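Local coordinates for glycogen synthase (Cyanobacterium sp. CLg1, PDB 6GNF), which belongs to the glycogen and starch synthase family of glycosyltransferases and holds adenosine-5'-diphosphate and a glycan between two Rossmann-like domains, at residues Thr326-Lys331 with Lys510-Arg515; Phe466-Asn471 with Lys500-Glu505. All coordinates share one frame; numbering follows the deposited sequence.

Overall arrangement
Both contacts lie on the same side of the chain's centre, in the Rossmann-like domain built on the parallel sheet that ends at strand 468-469, their centres about 17 Å apart. Contact 1 joins two helices, 327-341 and 509-520, and is mostly buried; contact 2, a surface contact, sets edge strand 468-469 against helix 485-503, with one touching residue of five buried against three of five. Chemistry differs accordingly: a guanidinium covered on one face by an isoleucine methyl and weakly hydrogen-bonded at its edge in contact 1, an aromatic ring laid on helix backbone in contact 2. Helices 485-503 and 509-520 are consecutive, and the contacts touch, M514 SD lying 3.7 Å from F468 CE1.

Contact 1 of 2, residues Thr326-Lys331 with Lys510-Arg515; sequences TINSGK and KFKKMR
Helix-helix packing within the Rossmann-like domain that carries the parallel sheet brings I327, N328 and K331, on the first turn of helix 327-341, against R515 of helix 509-520. The short segment axes cross at 81° and stay 12.8 Å apart at closest approach, so side chains alone span the gap, and R515 is the residue that meets all three. Its CG stands anti to the carbonyl carbon, and a bend at chi3 turns the guanidinium across the interface. One face of that group receives I327: CD1 sits over its centre, 3.7 Å above the plane. I327 extends CG1 anti to its backbone N (chi1 -171°), which carries CD1 out to this position, while CG2 comes within 3.9 Å of R515 NH1. Beyond R515, I327 also touches L516 and M519 of the same helix. K331 runs past obliquely, its CD 4.0 Å from R515 NH2. Its NZ is hydrogen-bonded to A422 O and T448 OG1 and stays 5.4 Å from R515 NH2; partners of its own probably ease the effect of the like charge. K512 NZ approaches N328 OD1 only to 4.0 Å. The polar link is at the guanidinium edge, near its plane: R515 NH1 donates to N328 OD1 over 2.9 Å, a weak hydrogen bond because the angle at the hydrogen is only 121°.

Contact 2 of 2, residues Phe466-Asn471 with Lys500-Glu505; sequences FGFLMN and KKALQE
At the edge of the parallel sheet of a Rossmann-like domain, F468 of strand 468-469 lays its ring on the C-terminal part of helix 485-503, against A502. The backbones come close here, with F468 CA and A502 CA 6.3 Å apart. The ring is held by a CH-pi contact in which A502 CA stands 3.6 Å from the ring centroid and 13° off the normal, almost directly over the middle of the face. A502 CB is displaced to one side and meets F468 CD1 at 3.5 Å, while the carbonyl carbon of K501 covers the same face nearer its rim. The helix thus offers backbone and a short methyl to the ring. The conformation of F468 fits this: CG is anti to the carbonyl carbon, and chi2 of 89° turns the ring crosswise to the CA-CB-CG plane.

E505 meets a different part of the ring. Its chain is extended beyond CG, which brings the carboxylate to the ring edge at CZ and CE2, with the two planes 73° apart. An acidic group beside aromatic hydrogens is electrostatically favourable in principle, and here E505 CD lies in the ring plane. M514 of helix 509-520 lies on the side of the ring opposite A502, and also touches E505, so the next helix joins the packing.

K501 crosses F468 obliquely, its CB 4.0 Å from F468 CD2, and its extended chain then reaches L469, turning only at chi4. L469 directs its CB away from the helix, yet its backbone takes part: L469 O lies 3.8 Å from K501 CD.

Contact 1 of 2, residues Thr326-Lys331 with Lys510-Arg515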
ATOM      1  N   THR A 326      24.945  19.910  -3.338  1.00 93.39           N
ATOM      2  CA  THR A 326      25.027  20.537  -2.013  1.00 91.98           C
ATOM      3  C   THR A 326      24.668  19.585  -0.874  1.00 89.91           C
ATOM      4  O   THR A 326      24.335  20.023   0.225  1.00 89.86           O
ATOM      5  CB  THR A 326      24.125  21.782  -1.927  1.00 91.57           C
ATOM      6  OG1 THR A 326      22.749  21.393  -2.008  1.00 87.24           O
ATOM      7  CG2 THR A 326      24.449  22.753  -3.053  1.00 93.81           C
ATOM      8  N   ILE A 327      24.689  18.287  -1.154  1.00 88.79           N
ATOM      9  CA  ILE A 327      24.311  17.281  -0.165  1.00 86.30           C
ATOM     10  C   ILE A 327      25.167  17.333   1.109  1.00 89.03           C
ATOM     11  O   ILE A 327      24.662  17.106   2.208  1.00 88.37           O
ATOM     12  CB  ILE A 327      24.358  15.859  -0.765  1.00 83.99           C
ATOM     13  CG1 ILE A 327      23.758  14.846   0.213  1.00 80.26           C
ATOM     14  CG2 ILE A 327      25.790  15.464  -1.136  1.00 86.16           C
ATOM     15  CD1 ILE A 327      23.568  13.459  -0.364  1.00 78.65           C
ATOM     16  N   ASN A 328      26.454  17.627   0.972  1.00 92.62           N
ATOM     17  CA  ASN A 328      27.338  17.681   2.135  1.00 96.54           C
ATOM     18  C   ASN A 328      26.969  18.786   3.129  1.00 97.75           C
ATOM     19  O   ASN A 328      27.169  18.625   4.334  1.00 98.98           O
ATOM     20  CB  ASN A 328      28.796  17.847   1.704  1.00 99.67           C
ATOM     21  CG  ASN A 328      29.375  16.589   1.077  1.00100.50           C
ATOM     22  OD1 ASN A 328      28.870  15.482   1.261  1.00 98.36           O
ATOM     23  ND2 ASN A 328      30.466  16.757   0.345  1.00105.01           N
ATOM     24  N   SER A 329      26.447  19.903   2.626  1.00 98.48           N
ATOM     25  CA  SER A 329      25.957  20.989   3.481  1.00 99.74           C
ATOM     26  C   SER A 329      24.551  20.681   4.023  1.00 95.89           C
ATOM     27  O   SER A 329      24.374  20.363   5.200  1.00 94.77           O
ATOM     28  CB  SER A 329      25.933  22.316   2.710  1.00101.76           C
ATOM     29  OG  SER A 329      27.127  22.515   1.983  1.00107.27           O
ATOM     30  N   GLY A 330      23.561  20.695   3.141  1.00 93.61           N
ATOM     31  CA  GLY A 330      22.157  20.653   3.541  1.00 92.57           C
ATOM     32  C   GLY A 330      21.740  19.404   4.299  1.00 90.24           C
ATOM     33  O   GLY A 330      20.912  19.471   5.209  1.00 88.84           O
ATOM     34  N   LYS A 331      22.275  18.255   3.899  1.00 88.06           N
ATOM     35  CA  LYS A 331      21.919  17.003   4.551  1.00 85.48           C
ATOM     36  C   LYS A 331      22.521  16.891   5.947  1.00 85.86           C
ATOM     37  O   LYS A 331      21.912  16.289   6.820  1.00 85.82           O
ATOM     38  CB  LYS A 331      22.315  15.794   3.701  1.00 85.71           C
ATOM     39  CG  LYS A 331      21.429  14.586   3.951  1.00 82.46           C
ATOM     40  CD  LYS A 331      21.841  13.388   3.115  1.00 81.92           C
ATOM     41  CE  LYS A 331      20.768  12.311   3.131  1.00 79.45           C
ATOM     42  NZ  LYS A 331      20.557  11.738   4.483  1.00 79.97           N
ATOM     43  N   LYS A 510      33.100   5.391  -0.836  1.00 95.72           N
ATOM     44  CA  LYS A 510      32.014   4.566  -1.379  1.00 96.02           C
ATOM     45  C   LYS A 510      30.649   4.998  -0.856  1.00 92.26           C
ATOM     46  O   LYS A 510      29.661   4.980  -1.593  1.00 91.42           O
ATOM     47  CB  LYS A 510      32.231   3.089  -1.050  1.00 97.89           C
ATOM     48  CG  LYS A 510      33.445   2.481  -1.724  1.00101.36           C
ATOM     49  CD  LYS A 510      33.463   0.967  -1.589  1.00102.98           C
ATOM     50  CE  LYS A 510      34.837   0.409  -1.936  1.00107.76           C
ATOM     51  NZ  LYS A 510      34.851  -1.077  -1.921  1.00108.50           N
ATOM     52  N   PHE A 511      30.610   5.379   0.420  1.00 91.58           N
ATOM     53  CA  PHE A 511      29.413   5.928   1.042  1.00 88.98           C
ATOM     54  C   PHE A 511      28.952   7.169   0.291  1.00 88.17           C
ATOM     55  O   PHE A 511      27.794   7.247  -0.116  1.00 84.98           O
ATOM     56  CB  PHE A 511      29.680   6.227   2.525  1.00 89.56           C
ATOM     57  CG  PHE A 511      28.580   6.979   3.218  1.00 88.72           C
ATOM     58  CD1 PHE A 511      28.573   8.366   3.230  1.00 87.52           C
ATOM     59  CD2 PHE A 511      27.564   6.298   3.888  1.00 88.70           C
ATOM     60  CE1 PHE A 511      27.568   9.061   3.880  1.00 87.39           C
ATOM     61  CE2 PHE A 511      26.552   6.990   4.531  1.00 86.44           C
ATOM     62  CZ  PHE A 511      26.555   8.374   4.529  1.00 85.95           C
ATOM     63  N   LYS A 512      29.862   8.120   0.092  1.00 89.04           N
ATOM     64  CA  LYS A 512      29.556   9.342  -0.657  1.00 90.67           C
ATOM     65  C   LYS A 512      29.044   9.044  -2.061  1.00 88.37           C
ATOM     66  O   LYS A 512      28.109   9.702  -2.533  1.00 85.57           O
ATOM     67  CB  LYS A 512      30.779  10.261  -0.758  1.00 96.04           C
ATOM     68  CG  LYS A 512      30.818  11.393   0.261  1.00 99.41           C
ATOM     69  CD  LYS A 512      31.185  10.916   1.659  1.00102.69           C
ATOM     70  CE  LYS A 512      32.293  11.768   2.273  1.00109.24           C
ATOM     71  NZ  LYS A 512      31.986  13.227   2.292  1.00111.31           N
ATOM     72  N   LYS A 513      29.661   8.067  -2.721  1.00 87.69           N
ATOM     73  CA  LYS A 513      29.269   7.692  -4.075  1.00 88.42           C
ATOM     74  C   LYS A 513      27.884   7.047  -4.095  1.00 83.87           C
ATOM     75  O   LYS A 513      27.082   7.336  -4.983  1.00 81.67           O
ATOM     76  CB  LYS A 513      30.290   6.737  -4.691  1.00 92.71           C
ATOM     77  CG  LYS A 513      30.073   6.474  -6.175  1.00 95.56           C
ATOM     78  CD  LYS A 513      30.978   5.360  -6.679  1.00 98.84           C
ATOM     79  CE  LYS A 513      30.978   5.279  -8.198  1.00101.12           C
ATOM     80  NZ  LYS A 513      29.617   5.045  -8.753  1.00 99.27           N
ATOM     81  N   MET A 514      27.612   6.187  -3.113  1.00 81.48           N
ATOM     82  CA  MET A 514      26.327   5.490  -3.027  1.00 78.34           C
ATOM     83  C   MET A 514      25.162   6.474  -2.874  1.00 75.67           C
ATOM     84  O   MET A 514      24.078   6.257  -3.431  1.00 73.01           O
ATOM     85  CB  MET A 514      26.332   4.468  -1.881  1.00 77.73           C
ATOM     86  CG  MET A 514      25.143   3.515  -1.895  1.00 75.11           C
ATOM     87  SD  MET A 514      25.261   2.127  -0.740  1.00 75.48           S
ATOM     88  CE  MET A 514      26.309   0.992  -1.640  1.00 76.88           C
ATOM     89  N   ARG A 515      25.373   7.544  -2.115  1.00 75.08           N
ATOM     90  CA  ARG A 515      24.348   8.575  -1.955  1.00 73.78           C
ATOM     91  C   ARG A 515      24.051   9.288  -3.265  1.00 73.56           C
ATOM     92  O   ARG A 515      22.905   9.561  -3.570  1.00 72.15           O
ATOM     93  CB  ARG A 515      24.777   9.605  -0.915  1.00 74.09           C
ATOM     94  CG  ARG A 515      24.948   9.037   0.483  1.00 74.52           C
ATOM     95  CD  ARG A 515      25.066  10.144   1.514  1.00 75.70           C
ATOM     96  NE  ARG A 515      26.073  11.137   1.148  1.00 78.00           N
ATOM     97  CZ  ARG A 515      26.358  12.205   1.883  1.00 79.76           C
ATOM     98  NH1 ARG A 515      27.287  13.064   1.480  1.00 81.37           N
ATOM     99  NH2 ARG A 515      25.725  12.421   3.029  1.00 79.23           N
TER

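Contact 2 of 2, residues Phe466-Asn471 with Lys500-Glu505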
ATOM      1  N   PHE A 466      22.861   0.749  -4.801  1.00 71.95           N
ATOM      2  CA  PHE A 466      22.073   1.730  -4.048  1.00 71.44           C
ATOM      3  C   PHE A 466      21.972   1.479  -2.541  1.00 69.83           C
ATOM      4  O   PHE A 466      21.683   2.402  -1.776  1.00 69.09           O
ATOM      5  CB  PHE A 466      20.657   1.827  -4.625  1.00 70.57           C
ATOM      6  CG  PHE A 466      20.607   2.176  -6.089  1.00 72.41           C
ATOM      7  CD1 PHE A 466      21.437   3.154  -6.629  1.00 75.42           C
ATOM      8  CD2 PHE A 466      19.689   1.550  -6.924  1.00 72.02           C
ATOM      9  CE1 PHE A 466      21.364   3.472  -7.975  1.00 76.54           C
ATOM     10  CE2 PHE A 466      19.615   1.868  -8.268  1.00 72.59           C
ATOM     11  CZ  PHE A 466      20.454   2.829  -8.795  1.00 74.23           C
ATOM     12  N   GLY A 467      22.173   0.240  -2.105  1.00 69.55           N
ATOM     13  CA  GLY A 467      22.001  -0.078  -0.691  1.00 68.52           C
ATOM     14  C   GLY A 467      22.360  -1.502  -0.338  1.00 69.37           C
ATOM     15  O   GLY A 467      22.991  -2.195  -1.131  1.00 71.46           O
ATOM     16  N   PHE A 468      21.927  -1.940   0.841  1.00 68.94           N
ATOM     17  CA  PHE A 468      22.336  -3.228   1.404  1.00 69.60           C
ATOM     18  C   PHE A 468      21.152  -4.095   1.804  1.00 67.66           C
ATOM     19  O   PHE A 468      20.130  -3.580   2.245  1.00 66.59           O
ATOM     20  CB  PHE A 468      23.206  -2.999   2.637  1.00 71.39           C
ATOM     21  CG  PHE A 468      24.426  -2.176   2.371  1.00 73.37           C
ATOM     22  CD1 PHE A 468      24.386  -0.799   2.482  1.00 73.31           C
ATOM     23  CD2 PHE A 468      25.615  -2.783   2.003  1.00 76.00           C
ATOM     24  CE1 PHE A 468      25.515  -0.036   2.234  1.00 75.69           C
ATOM     25  CE2 PHE A 468      26.750  -2.030   1.759  1.00 77.25           C
ATOM     26  CZ  PHE A 468      26.700  -0.654   1.872  1.00 77.30           C
ATOM     27  N   LEU A 469      21.322  -5.408   1.677  1.00 68.73           N
ATOM     28  CA  LEU A 469      20.315  -6.380   2.084  1.00 68.94           C
ATOM     29  C   LEU A 469      20.668  -7.012   3.428  1.00 70.79           C
ATOM     30  O   LEU A 469      21.828  -7.351   3.680  1.00 74.11           O
ATOM     31  CB  LEU A 469      20.188  -7.499   1.051  1.00 69.35           C
ATOM     32  CG  LEU A 469      19.777  -7.117  -0.368  1.00 69.46           C
ATOM     33  CD1 LEU A 469      19.498  -8.382  -1.180  1.00 70.40           C
ATOM     34  CD2 LEU A 469      18.559  -6.208  -0.379  1.00 68.23           C
ATOM     35  N   MET A 470      19.641  -7.211   4.248  1.00 70.39           N
ATOM     36  CA  MET A 470      19.751  -7.991   5.472  1.00 72.39           C
ATOM     37  C   MET A 470      19.639  -9.471   5.121  1.00 74.02           C
ATOM     38  O   MET A 470      19.405  -9.838   3.968  1.00 73.44           O
ATOM     39  CB  MET A 470      18.576  -7.693   6.403  1.00 73.08           C
ATOM     40  CG  MET A 470      18.345  -6.241   6.744  1.00 72.60           C
ATOM     41  SD  MET A 470      16.756  -6.045   7.560  1.00 70.69           S
ATOM     42  CE  MET A 470      16.784  -4.272   7.810  1.00 70.85           C
ATOM     43  N   ASN A 471      19.756 -10.323   6.132  1.00 74.57           N
ATOM     44  CA  ASN A 471      19.288 -11.691   5.993  1.00 75.53           C
ATOM     45  C   ASN A 471      17.774 -11.685   6.183  1.00 73.81           C
ATOM     46  O   ASN A 471      17.199 -10.682   6.607  1.00 75.10           O
ATOM     47  CB  ASN A 471      19.968 -12.617   7.003  1.00 77.50           C
ATOM     48  CG  ASN A 471      21.435 -12.851   6.692  1.00 80.72           C
ATOM     49  OD1 ASN A 471      21.880 -12.675   5.562  1.00 80.97           O
ATOM     50  ND2 ASN A 471      22.189 -13.285   7.697  1.00 83.13           N
ATOM     51  N   LYS A 500      25.452  -4.042   9.722  1.00 82.86           N
ATOM     52  CA  LYS A 500      26.915  -4.128   9.766  1.00 85.50           C
ATOM     53  C   LYS A 500      27.535  -4.025   8.377  1.00 86.00           C
ATOM     54  O   LYS A 500      28.575  -3.394   8.220  1.00 85.41           O
ATOM     55  CB  LYS A 500      27.369  -5.427  10.434  1.00 88.82           C
ATOM     56  CG  LYS A 500      27.229  -5.414  11.943  1.00 92.11           C
ATOM     57  CD  LYS A 500      27.747  -6.705  12.554  1.00 97.51           C
ATOM     58  CE  LYS A 500      28.071  -6.535  14.030  1.00101.10           C
ATOM     59  NZ  LYS A 500      28.614  -7.791  14.613  1.00104.70           N
ATOM     60  N   LYS A 501      26.925  -4.674   7.385  1.00 84.01           N
ATOM     61  CA  LYS A 501      27.375  -4.524   6.005  1.00 84.97           C
ATOM     62  C   LYS A 501      27.458  -3.045   5.649  1.00 82.70           C
ATOM     63  O   LYS A 501      28.450  -2.591   5.093  1.00 83.75           O
ATOM     64  CB  LYS A 501      26.423  -5.211   5.027  1.00 85.78           C
ATOM     65  CG  LYS A 501      26.704  -6.669   4.713  1.00 88.54           C
ATOM     66  CD  LYS A 501      25.661  -7.159   3.705  1.00 89.02           C
ATOM     67  CE  LYS A 501      25.950  -8.553   3.176  1.00 92.39           C
ATOM     68  NZ  LYS A 501      25.768  -9.593   4.224  1.00 93.73           N
ATOM     69  N   ALA A 502      26.406  -2.302   5.978  1.00 81.21           N
ATOM     70  CA  ALA A 502      26.316  -0.885   5.638  1.00 80.66           C
ATOM     71  C   ALA A 502      27.323  -0.038   6.402  1.00 83.30           C
ATOM     72  O   ALA A 502      27.953   0.847   5.821  1.00 84.18           O
ATOM     73  CB  ALA A 502      24.910  -0.365   5.888  1.00 78.32           C
ATOM     74  N   LEU A 503      27.461  -0.307   7.698  1.00 84.96           N
ATOM     75  CA  LEU A 503      28.348   0.484   8.554  1.00 87.31           C
ATOM     76  C   LEU A 503      29.819   0.288   8.203  1.00 89.97           C
ATOM     77  O   LEU A 503      30.633   1.165   8.454  1.00 91.31           O
ATOM     78  CB  LEU A 503      28.112   0.167  10.035  1.00 88.24           C
ATOM     79  CG  LEU A 503      26.785   0.661  10.629  1.00 87.03           C
ATOM     80  CD1 LEU A 503      26.652   0.212  12.077  1.00 88.37           C
ATOM     81  CD2 LEU A 503      26.657   2.175  10.530  1.00 86.63           C
ATOM     82  N   GLN A 504      30.158  -0.859   7.622  1.00 91.82           N
ATOM     83  CA  GLN A 504      31.508  -1.102   7.128  1.00 93.36           C
ATOM     84  C   GLN A 504      31.944  -0.056   6.107  1.00 93.04           C
ATOM     85  O   GLN A 504      33.128   0.233   5.990  1.00 95.08           O
ATOM     86  CB  GLN A 504      31.587  -2.474   6.472  1.00 95.37           C
ATOM     87  CG  GLN A 504      31.527  -3.649   7.445  1.00 97.80           C
ATOM     88  CD  GLN A 504      32.896  -4.133   7.866  1.00103.00           C
ATOM     89  OE1 GLN A 504      33.880  -3.398   7.765  1.00107.15           O
ATOM     90  NE2 GLN A 504      32.967  -5.355   8.374  1.00105.61           N
ATOM     91  N   GLU A 505      30.987   0.512   5.376  1.00 90.00           N
ATOM     92  CA  GLU A 505      31.281   1.540   4.372  1.00 90.44           C
ATOM     93  C   GLU A 505      30.947   2.961   4.819  1.00 88.63           C
ATOM     94  O   GLU A 505      31.246   3.915   4.102  1.00 88.71           O
ATOM     95  CB  GLU A 505      30.523   1.249   3.076  1.00 89.49           C
ATOM     96  CG  GLU A 505      31.018   0.031   2.320  1.00 91.88           C
ATOM     97  CD  GLU A 505      30.284  -0.183   1.010  1.00 92.07           C
ATOM     98  OE1 GLU A 505      30.314  -1.328   0.515  1.00 93.06           O
ATOM     99  OE2 GLU A 505      29.680   0.769   0.467  1.00 91.67           O
TER